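Local coordinates for protein putative oxidoreductase (PDB 3QHA) that is a putative NAD(P)-dependent oxidoreductase of the 3-hydroxyisobutyrate dehydrogenase type, probably interconverting an alcohol and its carbonyl product with a nicotinamide cofactor held by a Rossmann-fold domain, at residues Ala71-Ile76 / Gly98-Ile103; Gly40-Asp45 / Thr60-Val65. One frame throughout, in Å; residues are numbered along the deposited sequence.

Interaction 1 (Ala71-Ile76 / Gly98-Ile103); sequences ADLIHI and GTVIAI
The carbonyl oxygen of D72 is gripped by two donors. V100 N approaches it at 3.0 Å in an almost straight bond (179° at the hydrogen), tilted a little from the carbonyl plane. A water donates to the same D72 O at 2.9 Å and also to the carbonyl of G98, so it bridges the two segments just before the strands begin. From there 73-76 and 100-103 run parallel. V100 O takes the amide of I74, I74 O takes A102 N at 2.8 Å, and A102 O takes the amide of I76. L73, I101 and H75 add CA-H...O contacts to these same strand carbonyls.

The side chains alternate between two faces. On one, L73 swings CG away from its backbone N (chi1 174°), which brings CD1 against V100 CG1 at 3.7 Å. Further along this face the CB of A102 lies obliquely to the H75 ring, 3.9 Å from H75 ND1. That nitrogen is hydrogen-bonded to NE2 of H104. On the other face the CD1 methyl of I76 presses on I101 CG2 at 3.5 Å, a tight carbon pair. The tip of I74 reaches back instead, with CD1 3.7 Å from T99 CG2.

These strands and helix 81-92 form a beta-alpha-beta unit of the Rossmann fold. The helix covers I74, I76 and I103 through L91, V87, V88 and V84, while I101 packs on I124 and I126. Helix 151-164 packs on L73 and A102 across the sheet, and strands 18-21 and 125-132 flank the pair.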
loop_
_atom_site.group_PDB
_atom_site.type_symbol
_atom_site.label_atom_id
_atom_site.label_comp_id
_atom_site.label_asym_id
_atom_site.label_seq_id
_atom_site.Cartn_x
_atom_site.Cartn_y
_atom_site.Cartn_z
ATOM N N ALA B 71 29.432 25.350 -2.866
ATOM C CA ALA B 71 28.527 25.048 -1.751
ATOM C C ALA B 71 29.081 23.979 -0.810
ATOM O O ALA B 71 29.942 23.185 -1.190
ATOM C CB ALA B 71 27.164 24.617 -2.279
ATOM N N ASP B 72 28.567 23.968 0.419
ATOM C CA ASP B 72 28.992 23.008 1.445
ATOM C C ASP B 72 28.352 21.637 1.248
ATOM O O ASP B 72 28.983 20.611 1.509
ATOM C CB ASP B 72 28.627 23.513 2.844
ATOM C CG ASP B 72 29.258 24.852 3.172
ATOM O OD1 ASP B 72 28.515 25.768 3.578
ATOM O OD2 ASP B 72 30.491 24.988 3.023
ATOM N N LEU B 73 27.090 21.629 0.820
ATOM C CA LEU B 73 26.333 20.393 0.624
ATOM C C LEU B 73 25.642 20.442 -0.731
ATOM O O LEU B 73 24.738 21.250 -0.945
ATOM C CB LEU B 73 25.309 20.210 1.748
ATOM C CG LEU B 73 24.329 19.034 1.645
ATOM C CD1 LEU B 73 25.053 17.699 1.508
ATOM C CD2 LEU B 73 23.407 19.019 2.851
ATOM N N ILE B 74 26.071 19.568 -1.634
ATOM C CA ILE B 74 25.649 19.611 -3.030
ATOM C C ILE B 74 24.770 18.413 -3.342
ATOM O O ILE B 74 25.212 17.271 -3.238
ATOM C CB ILE B 74 26.867 19.592 -3.976
ATOM C CG1 ILE B 74 27.772 20.797 -3.708
ATOM C CG2 ILE B 74 26.416 19.585 -5.433
ATOM C CD1 ILE B 74 29.151 20.656 -4.302
ATOM N N HIS B 75 23.529 18.685 -3.735
ATOM C CA HIS B 75 22.558 17.643 -4.042
ATOM C C HIS B 75 22.533 17.357 -5.542
ATOM O O HIS B 75 22.551 18.286 -6.356
ATOM C CB HIS B 75 21.168 18.079 -3.586
ATOM C CG HIS B 75 21.062 18.328 -2.113
ATOM N ND1 HIS B 75 20.790 17.326 -1.207
ATOM C CD2 HIS B 75 21.171 19.468 -1.390
ATOM C CE1 HIS B 75 20.746 17.835 0.011
ATOM N NE2 HIS B 75 20.975 19.133 -0.072
ATOM N N ILE B 76 22.484 16.076 -5.906
ATOM C CA ILE B 76 22.452 15.670 -7.314
ATOM C C ILE B 76 21.271 14.740 -7.597
ATOM O O ILE B 76 21.154 13.671 -6.996
ATOM C CB ILE B 76 23.759 14.956 -7.723
ATOM C CG1 ILE B 76 24.955 15.901 -7.596
ATOM C CG2 ILE B 76 23.665 14.432 -9.158
ATOM C CD1 ILE B 76 26.287 15.203 -7.769
ATOM N N GLY B 98 36.209 18.840 2.518
ATOM C CA GLY B 98 35.114 18.756 3.486
ATOM C C GLY B 98 33.722 18.887 2.886
ATOM O O GLY B 98 32.729 18.698 3.590
ATOM N N THR B 99 33.642 19.213 1.595
ATOM C CA THR B 99 32.362 19.284 0.886
ATOM C C THR B 99 31.651 17.933 0.896
ATOM O O THR B 99 32.297 16.887 0.798
ATOM C CB THR B 99 32.557 19.715 -0.587
ATOM O OG1 THR B 99 33.156 21.016 -0.636
ATOM C CG2 THR B 99 31.223 19.750 -1.329
ATOM N N VAL B 100 30.325 17.963 1.017
ATOM C CA VAL B 100 29.509 16.754 0.933
ATOM C C VAL B 100 28.688 16.758 -0.353
ATOM O O VAL B 100 28.092 17.773 -0.715
ATOM C CB VAL B 100 28.546 16.627 2.129
ATOM C CG1 VAL B 100 27.792 15.302 2.064
ATOM C CG2 VAL B 100 29.306 16.746 3.448
ATOM N N ILE B 101 28.666 15.619 -1.039
ATOM C CA ILE B 101 27.840 15.438 -2.226
ATOM C C ILE B 101 26.796 14.368 -1.933
ATOM O O ILE B 101 27.148 13.236 -1.595
ATOM C CB ILE B 101 28.680 15.012 -3.443
ATOM C CG1 ILE B 101 29.772 16.049 -3.720
ATOM C CG2 ILE B 101 27.788 14.837 -4.669
ATOM C CD1 ILE B 101 30.579 15.776 -4.973
ATOM N N ALA B 102 25.521 14.736 -2.057
ATOM C CA ALA B 102 24.406 13.819 -1.816
ATOM C C ALA B 102 23.731 13.429 -3.128
ATOM O O ALA B 102 23.212 14.286 -3.839
ATOM C CB ALA B 102 23.395 14.458 -0.875
ATOM N N ILE B 103 23.727 12.134 -3.435
ATOM C CA ILE B 103 23.117 11.621 -4.664
ATOM C C ILE B 103 21.721 11.057 -4.379
ATOM O O ILE B 103 21.570 10.131 -3.583
ATOM C CB ILE B 103 23.986 10.526 -5.306
ATOM C CG1 ILE B 103 25.420 11.027 -5.510
ATOM C CG2 ILE B 103 23.395 10.095 -6.643
ATOM C CD1 ILE B 103 26.399 9.935 -5.888
HETATM O O HOH W 1 30.303 20.264 4.124
#

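Interaction 2 (Gly40-Asp45 / Thr60-Val65); sequences GVTVYD and TLADSV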
loop_
_atom_site.group_PDB
_atom_site.type_symbol
_atom_site.label_atom_id
_atom_site.label_comp_id
_atom_site.label_asym_id
_atom_site.label_seq_id
_atom_site.Cartn_x
_atom_site.Cartn_y
_atom_site.Cartn_z
ATOM N N GLY B 40 20.127 29.002 2.195
ATOM C CA GLY B 40 19.843 29.310 0.795
ATOM C C GLY B 40 20.310 28.178 -0.103
ATOM O O GLY B 40 21.073 27.308 0.333
ATOM N N VAL B 41 19.859 28.187 -1.355
ATOM C CA VAL B 41 20.271 27.172 -2.322
ATOM C C VAL B 41 20.713 27.802 -3.642
ATOM O O VAL B 41 20.136 28.791 -4.096
ATOM C CB VAL B 41 19.147 26.140 -2.577
ATOM C CG1 VAL B 41 17.927 26.809 -3.203
ATOM C CG2 VAL B 41 19.657 24.999 -3.449
ATOM N N THR B 42 21.757 27.223 -4.232
ATOM C CA THR B 42 22.258 27.615 -5.544
ATOM C C THR B 42 21.994 26.457 -6.495
ATOM O O THR B 42 22.378 25.322 -6.216
ATOM C CB THR B 42 23.768 27.910 -5.505
ATOM O OG1 THR B 42 24.017 29.013 -4.625
ATOM C CG2 THR B 42 24.295 28.245 -6.892
ATOM N N VAL B 43 21.342 26.742 -7.616
ATOM C CA VAL B 43 20.865 25.683 -8.495
ATOM C C VAL B 43 21.506 25.742 -9.866
ATOM O O VAL B 43 21.936 26.804 -10.325
ATOM C CB VAL B 43 19.329 25.735 -8.667
ATOM C CG1 VAL B 43 18.639 25.540 -7.326
ATOM C CG2 VAL B 43 18.897 27.043 -9.314
ATOM N N TYR B 44 21.565 24.584 -10.513
ATOM C CA TYR B 44 21.970 24.510 -11.904
ATOM C C TYR B 44 21.243 23.396 -12.652
ATOM O O TYR B 44 21.113 22.275 -12.161
ATOM C CB TYR B 44 23.476 24.309 -12.041
ATOM C CG TYR B 44 23.878 24.164 -13.487
ATOM C CD1 TYR B 44 24.075 25.283 -14.288
ATOM C CD2 TYR B 44 24.012 22.907 -14.068
ATOM C CE1 TYR B 44 24.422 25.154 -15.625
ATOM C CE2 TYR B 44 24.357 22.768 -15.398
ATOM C CZ TYR B 44 24.561 23.893 -16.173
ATOM O OH TYR B 44 24.905 23.753 -17.496
ATOM N N ASP B 45 20.772 23.738 -13.844
ATOM C CA ASP B 45 20.254 22.778 -14.804
ATOM C C ASP B 45 20.508 23.379 -16.181
ATOM O O ASP B 45 20.367 24.592 -16.364
ATOM C CB ASP B 45 18.761 22.535 -14.575
ATOM C CG ASP B 45 18.207 21.404 -15.430
ATOM O OD1 ASP B 45 17.795 20.372 -14.861
ATOM O OD2 ASP B 45 18.184 21.543 -16.670
ATOM N N THR B 60 19.531 30.985 -5.929
ATOM C CA THR B 60 20.613 31.571 -6.717
ATOM C C THR B 60 20.878 30.654 -7.904
ATOM O O THR B 60 20.838 29.431 -7.770
ATOM C CB THR B 60 21.907 31.743 -5.896
ATOM O OG1 THR B 60 21.627 32.484 -4.703
ATOM C CG2 THR B 60 22.968 32.477 -6.710
ATOM N N LEU B 61 21.137 31.248 -9.065
ATOM C CA LEU B 61 21.330 30.482 -10.291
ATOM C C LEU B 61 22.806 30.393 -10.642
ATOM O O LEU B 61 23.454 31.409 -10.895
ATOM C CB LEU B 61 20.558 31.118 -11.450
ATOM C CG LEU B 61 19.041 31.244 -11.275
ATOM C CD1 LEU B 61 18.396 31.665 -12.584
ATOM C CD2 LEU B 61 18.426 29.948 -10.771
ATOM N N ALA B 62 23.332 29.170 -10.647
ATOM C CA ALA B 62 24.720 28.933 -11.025
ATOM C C ALA B 62 24.873 29.024 -12.539
ATOM O O ALA B 62 23.917 28.816 -13.287
ATOM C CB ALA B 62 25.186 27.573 -10.526
ATOM N N ASP B 63 26.087 29.343 -12.972
ATOM C CA ASP B 63 26.416 29.439 -14.390
ATOM C C ASP B 63 26.849 28.082 -14.940
ATOM O O ASP B 63 26.834 27.862 -16.153
ATOM C CB ASP B 63 27.541 30.459 -14.600
ATOM C CG ASP B 63 27.112 31.885 -14.284
ATOM O OD1 ASP B 63 25.951 32.245 -14.580
ATOM O OD2 ASP B 63 27.942 32.654 -13.751
ATOM N N SER B 64 27.230 27.177 -14.042
ATOM C CA SER B 64 27.796 25.890 -14.426
ATOM C C SER B 64 27.823 24.936 -13.238
ATOM O O SER B 64 27.614 25.348 -12.095
ATOM C CB SER B 64 29.223 26.080 -14.955
ATOM O OG SER B 64 30.071 26.625 -13.958
ATOM N N VAL B 65 28.084 23.662 -13.514
ATOM C CA VAL B 65 28.279 22.670 -12.454
ATOM C C VAL B 65 29.491 23.035 -11.589
ATOM O O VAL B 65 29.476 22.839 -10.372
ATOM C CB VAL B 65 28.464 21.252 -13.035
ATOM C CG1 VAL B 65 28.825 20.259 -11.936
ATOM C CG2 VAL B 65 27.201 20.804 -13.763
#
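With chi1 at 177°, Y44 turns its ring away from its own backbone N and beside the bend at 62-65. T42 takes chi1 -62°, which sets its CG2 methyl 3.8 Å from A62 CB and its OG1 against T60 CB. The ring of Y44 is met in several ways. S64 CA lies over one face, 4.0 Å from the ring centroid, as a CH-pi contact. V65 N sits above the ring centre on that face. A62 O comes to the ring edge in its plane, 3.7 Å from Y44 CD1. The side chains of V65 and Y44 cross at about a right angle, with V65 CG2 3.8 Å from Y44 CE2.

Ahead of Y44 in sequence, the backbones pair as parallel strands. T60 N donates to V41 O, V43 N to T60 O at 2.7 Å, and A62 N to V43 O. Strand 60-61 is the outermost strand on this side of the chain's sheet. With strand 41-44 and helix 48-55 it makes up a beta-alpha-beta unit of the Rossmann domain. On the face toward that helix, V43 and L61 lie side by side and point the same way. V43 CG2 and L61 CD2 are only 3.3 Å apart, which is tight for two methyls. L54 packs on V43, while M51 and A55 pack on L61.

S64 is the N-cap of the next short helix, and its OG bonds to the amide of D67. V68 of that helix touches both Y44 and A62. V65 reaches on to V87, E90 and L91 of helix 81-92.

Both interactions join parallel strands of one sheet, each pair linked by a helix in a beta-alpha-beta unit, but they lie at different depths. Interaction 1 is in the interior of the sheet and almost wholly buried. Its side chains are mostly aliphatic, and its hydrogen-bonded pairing is the longer. Interaction 2 is at the sheet edge and partly exposed. There the short pairing soon gives way to packing between an aromatic ring and a backbone bend. Strand 18-21 lies between the two pairs, so they do not touch; the centres of interactions 1 and 2 are about 13 Å apart. Helix 81-92 packs on side chains from both contacts.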